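Local structure of hydrogen peroxide-inducible genes activator (Corynebacterium glutamicum, 6G1D) at residues 171-183 with 244-258. The protein senses hydrogen peroxide as a LysR-family transcription factor and probably activates peroxide-inducible genes. The protein carries 1 engineered substitution. Numbering follows the deposited sequence.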
# COMPACT_ATOMS: atom_id res chain seq x y z
N ASP B 171 -21.59 18.37 20.24
CA ASP B 171 -22.00 18.58 18.85
C ASP B 171 -21.23 19.76 18.25
O ASP B 171 -21.22 20.86 18.83
CB ASP B 171 -23.50 18.86 18.79
CG ASP B 171 -24.32 17.66 19.10
OD1 ASP B 171 -23.91 16.54 18.74
OD2 ASP B 171 -25.41 17.80 19.69
N GLU B 172 -20.56 19.52 17.14
CA GLU B 172 -19.74 20.54 16.49
C GLU B 172 -20.43 20.94 15.20
O GLU B 172 -20.63 20.08 14.32
CB GLU B 172 -18.36 20.01 16.17
CG GLU B 172 -17.48 20.97 15.41
CD GLU B 172 -16.05 20.51 15.31
OE1 GLU B 172 -15.80 19.27 15.42
OE2 GLU B 172 -15.16 21.39 15.10
N ASP B 173 -20.74 22.22 15.06
CA ASP B 173 -21.40 22.71 13.86
C ASP B 173 -20.46 22.66 12.66
O ASP B 173 -19.26 22.74 12.81
CB ASP B 173 -21.92 24.14 14.06
CG ASP B 173 -23.15 24.19 14.97
OD1 ASP B 173 -24.05 23.29 14.89
OD2 ASP B 173 -23.24 25.16 15.75
N PHE B 174 -21.04 22.51 11.47
CA PHE B 174 -20.33 22.81 10.23
C PHE B 174 -20.53 24.29 9.83
O PHE B 174 -21.39 24.97 10.34
CB PHE B 174 -20.82 21.95 9.08
CG PHE B 174 -20.73 20.47 9.34
CD1 PHE B 174 -19.54 19.91 9.76
CD2 PHE B 174 -21.83 19.64 9.15
CE1 PHE B 174 -19.44 18.56 10.01
CE2 PHE B 174 -21.74 18.30 9.39
CZ PHE B 174 -20.55 17.75 9.81
N ILE B 175 -19.68 24.72 8.92
CA ILE B 175 -19.78 26.00 8.27
C ILE B 175 -19.47 25.76 6.79
O ILE B 175 -18.69 24.88 6.45
CB ILE B 175 -18.78 27.01 8.86
CG1 ILE B 175 -19.05 28.44 8.33
CG2 ILE B 175 -17.32 26.62 8.61
CD1 ILE B 175 -18.48 29.53 9.22
N VAL B 176 -20.12 26.53 5.93
CA VAL B 176 -19.92 26.47 4.47
C VAL B 176 -18.76 27.37 4.10
O VAL B 176 -18.69 28.51 4.54
CB VAL B 176 -21.18 26.90 3.72
CG1 VAL B 176 -20.98 26.79 2.21
CG2 VAL B 176 -22.39 26.08 4.16
N VAL B 177 -17.86 26.88 3.29
CA VAL B 177 -16.69 27.63 2.87
C VAL B 177 -16.70 27.71 1.35
O VAL B 177 -16.83 26.70 0.66
CB VAL B 177 -15.37 26.94 3.34
CG1 VAL B 177 -14.15 27.76 2.92
CG2 VAL B 177 -15.42 26.76 4.84
N THR B 178 -16.54 28.92 0.83
CA THR B 178 -16.62 29.19 -0.61
C THR B 178 -15.49 30.11 -1.01
O THR B 178 -14.83 30.70 -0.15
CB THR B 178 -17.93 29.92 -0.95
OG1 THR B 178 -17.94 31.25 -0.39
CG2 THR B 178 -19.13 29.14 -0.39
N ALA B 179 -15.29 30.27 -2.32
CA ALA B 179 -14.43 31.32 -2.81
C ALA B 179 -15.02 32.67 -2.41
O ALA B 179 -16.24 32.83 -2.25
CB ALA B 179 -14.27 31.25 -4.33
N SER B 180 -14.15 33.64 -2.22
CA SER B 180 -14.54 35.03 -1.93
C SER B 180 -15.63 35.61 -2.83
O SER B 180 -16.51 36.32 -2.35
CB SER B 180 -13.32 35.92 -2.07
OG SER B 180 -12.48 35.65 -0.98
N ASP B 181 -15.56 35.32 -4.11
CA ASP B 181 -16.54 35.87 -5.08
C ASP B 181 -17.83 35.02 -5.25
O ASP B 181 -18.67 35.35 -6.05
CB ASP B 181 -15.85 36.12 -6.43
CG ASP B 181 -15.42 34.85 -7.14
OD1 ASP B 181 -15.58 33.74 -6.59
OD2 ASP B 181 -14.86 34.92 -8.25
N HIS B 182 -18.01 33.96 -4.47
CA HIS B 182 -19.19 33.13 -4.59
C HIS B 182 -20.39 33.87 -4.06
O HIS B 182 -20.30 34.66 -3.13
CB HIS B 182 -18.98 31.80 -3.85
CG HIS B 182 -20.13 30.84 -3.97
ND1 HIS B 182 -21.18 30.77 -3.10
CD2 HIS B 182 -20.34 29.88 -4.90
CE1 HIS B 182 -22.01 29.82 -3.49
NE2 HIS B 182 -21.53 29.27 -4.59
N PRO B 183 -21.57 33.64 -4.69
CA PRO B 183 -22.75 34.40 -4.22
C PRO B 183 -23.24 34.19 -2.78
O PRO B 183 -23.92 35.03 -2.22
CB PRO B 183 -23.83 33.99 -5.24
CG PRO B 183 -23.30 32.74 -5.92
CD PRO B 183 -21.82 32.96 -5.96
N VAL B 244 -10.84 25.38 -3.32
CA VAL B 244 -11.93 26.34 -3.14
C VAL B 244 -11.45 27.74 -3.52
O VAL B 244 -12.17 28.46 -4.24
CB VAL B 244 -12.48 26.33 -1.70
CG1 VAL B 244 -13.46 27.48 -1.49
CG2 VAL B 244 -13.16 25.02 -1.38
N VAL B 245 -10.25 28.13 -3.09
CA VAL B 245 -9.68 29.45 -3.44
C VAL B 245 -9.57 29.59 -4.95
O VAL B 245 -9.87 30.61 -5.51
CB VAL B 245 -8.28 29.66 -2.80
CG1 VAL B 245 -7.56 30.87 -3.37
CG2 VAL B 245 -8.39 29.80 -1.30
N ALA B 246 -9.15 28.53 -5.60
CA ALA B 246 -9.00 28.48 -7.07
C ALA B 246 -10.33 28.42 -7.85
O ALA B 246 -10.28 28.34 -9.08
CB ALA B 246 -8.09 27.34 -7.49
N GLY B 247 -11.47 28.44 -7.16
CA GLY B 247 -12.80 28.44 -7.80
C GLY B 247 -13.27 27.07 -8.33
O GLY B 247 -14.17 27.01 -9.13
N LEU B 248 -12.70 25.98 -7.85
CA LEU B 248 -13.08 24.64 -8.30
C LEU B 248 -14.29 24.08 -7.57
O LEU B 248 -14.78 23.04 -7.95
CB LEU B 248 -11.89 23.67 -8.20
CG LEU B 248 -10.78 23.93 -9.22
CD1 LEU B 248 -10.05 25.25 -9.18
CD2 LEU B 248 -9.77 22.80 -9.10
N GLY B 249 -14.78 24.76 -6.54
CA GLY B 249 -15.89 24.25 -5.75
C GLY B 249 -15.99 24.88 -4.37
O GLY B 249 -15.26 25.82 -4.04
N SER B 250 -16.93 24.38 -3.59
CA SER B 250 -17.16 24.83 -2.23
C SER B 250 -17.09 23.62 -1.32
O SER B 250 -17.11 22.47 -1.81
CB SER B 250 -18.56 25.44 -2.15
OG SER B 250 -18.66 26.58 -3.00
N THR B 251 -17.06 23.84 -0.01
CA THR B 251 -17.10 22.72 0.94
C THR B 251 -17.73 23.09 2.26
O THR B 251 -18.18 24.22 2.45
CB THR B 251 -15.69 22.08 1.09
OG1 THR B 251 -15.79 20.73 1.59
CG2 THR B 251 -14.81 22.92 2.01
N LEU B 252 -17.84 22.09 3.13
CA LEU B 252 -18.22 22.31 4.53
C LEU B 252 -17.08 21.81 5.43
O LEU B 252 -16.49 20.79 5.16
CB LEU B 252 -19.52 21.63 4.91
CG LEU B 252 -20.83 22.25 4.43
CD1 LEU B 252 -21.01 22.18 2.91
CD2 LEU B 252 -22.02 21.64 5.13
N VAL B 253 -16.76 22.58 6.46
CA VAL B 253 -15.77 22.17 7.44
C VAL B 253 -16.34 22.31 8.86
O VAL B 253 -17.28 23.07 9.11
CB VAL B 253 -14.44 22.94 7.32
CG1 VAL B 253 -13.87 22.76 5.92
CG2 VAL B 253 -14.59 24.40 7.70
N PRO B 254 -15.78 21.54 9.80
CA PRO B 254 -16.18 21.73 11.20
C PRO B 254 -15.70 23.06 11.71
O PRO B 254 -14.63 23.51 11.30
CB PRO B 254 -15.44 20.60 11.94
CG PRO B 254 -14.92 19.71 10.87
CD PRO B 254 -14.74 20.50 9.65
N ILE B 255 -16.46 23.71 12.59
CA ILE B 255 -16.09 25.04 13.05
C ILE B 255 -14.72 25.14 13.75
O ILE B 255 -14.07 26.17 13.66
CB ILE B 255 -17.16 25.72 13.90
CG1 ILE B 255 -17.53 24.91 15.16
CG2 ILE B 255 -18.38 26.06 13.03
CD1 ILE B 255 -18.26 25.80 16.15
N SER B 256 -14.27 24.07 14.39
CA SER B 256 -12.92 24.08 15.01
C SER B 256 -11.83 24.25 13.98
O SER B 256 -10.76 24.72 14.32
CB SER B 256 -12.66 22.81 15.85
OG SER B 256 -12.62 21.65 15.02
N ALA B 257 -12.08 23.89 12.72
CA ALA B 257 -11.11 24.12 11.66
C ALA B 257 -10.91 25.60 11.25
O ALA B 257 -9.90 25.94 10.60
CB ALA B 257 -11.43 23.29 10.43
N ILE B 258 -11.86 26.46 11.57
CA ILE B 258 -11.88 27.83 11.03
C ILE B 258 -10.56 28.57 11.14
O ILE B 258 -10.04 29.03 10.14
CB ILE B 258 -13.09 28.61 11.59
CG1 ILE B 258 -14.38 28.11 10.92
CG2 ILE B 258 -12.96 30.12 11.36
CD1 ILE B 258 -15.64 28.53 11.63
O HOH W 1 -16.67 28.41 -4.00
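Ile175 and Val253 exchange both of their backbone hydrogen bonds, as do Val177 and Thr251, which fixes strands 171-179 and 251-254 as antiparallel neighbours. The N-H...O angle from Val177 N to Thr251 O is 176°. Ile255 N, just past the strand, adds a bond to Asp173 O (3.0 Å). At the opposite end of the pairing, past Val177 and Thr251, a water joins Ala179 N to Gly249 O and Ser250 OG.

The polar side-chain contact lies at Glu172. With CG anti to the backbone N (chi1 176°) and the chain extended beyond it, the carboxylate arrives against Pro254 CB and at the start of the 3-10 segment 255-257. Its OE2 accepts Ser256 OG on the syn lone pair at 2.6 Å and Ser256 N nearly head-on at 2.9 Å; OE1 is salt-bridged to Arg280.

Apolar contacts divide between the sheet's faces. Val253 CG2 touches both Ile175 CG2 (3.6 Å) and Val177 CG2 (3.8 Å), while Ile258 crosses Ile175 at about a right angle. On the opposite face Val176 CG2 lies alongside Leu252 CG at 4.1 Å, and helix 208-219 packs on Leu252 through Ile213 and Leu216.

In this LysR-type regulatory domain, strand 251-254 is an outermost strand of the mixed sheet within the chain. Two donors on one oxygen and an arginine on the other should favour an ionised Glu172, tying the 3-10 turn to the neighbouring strand.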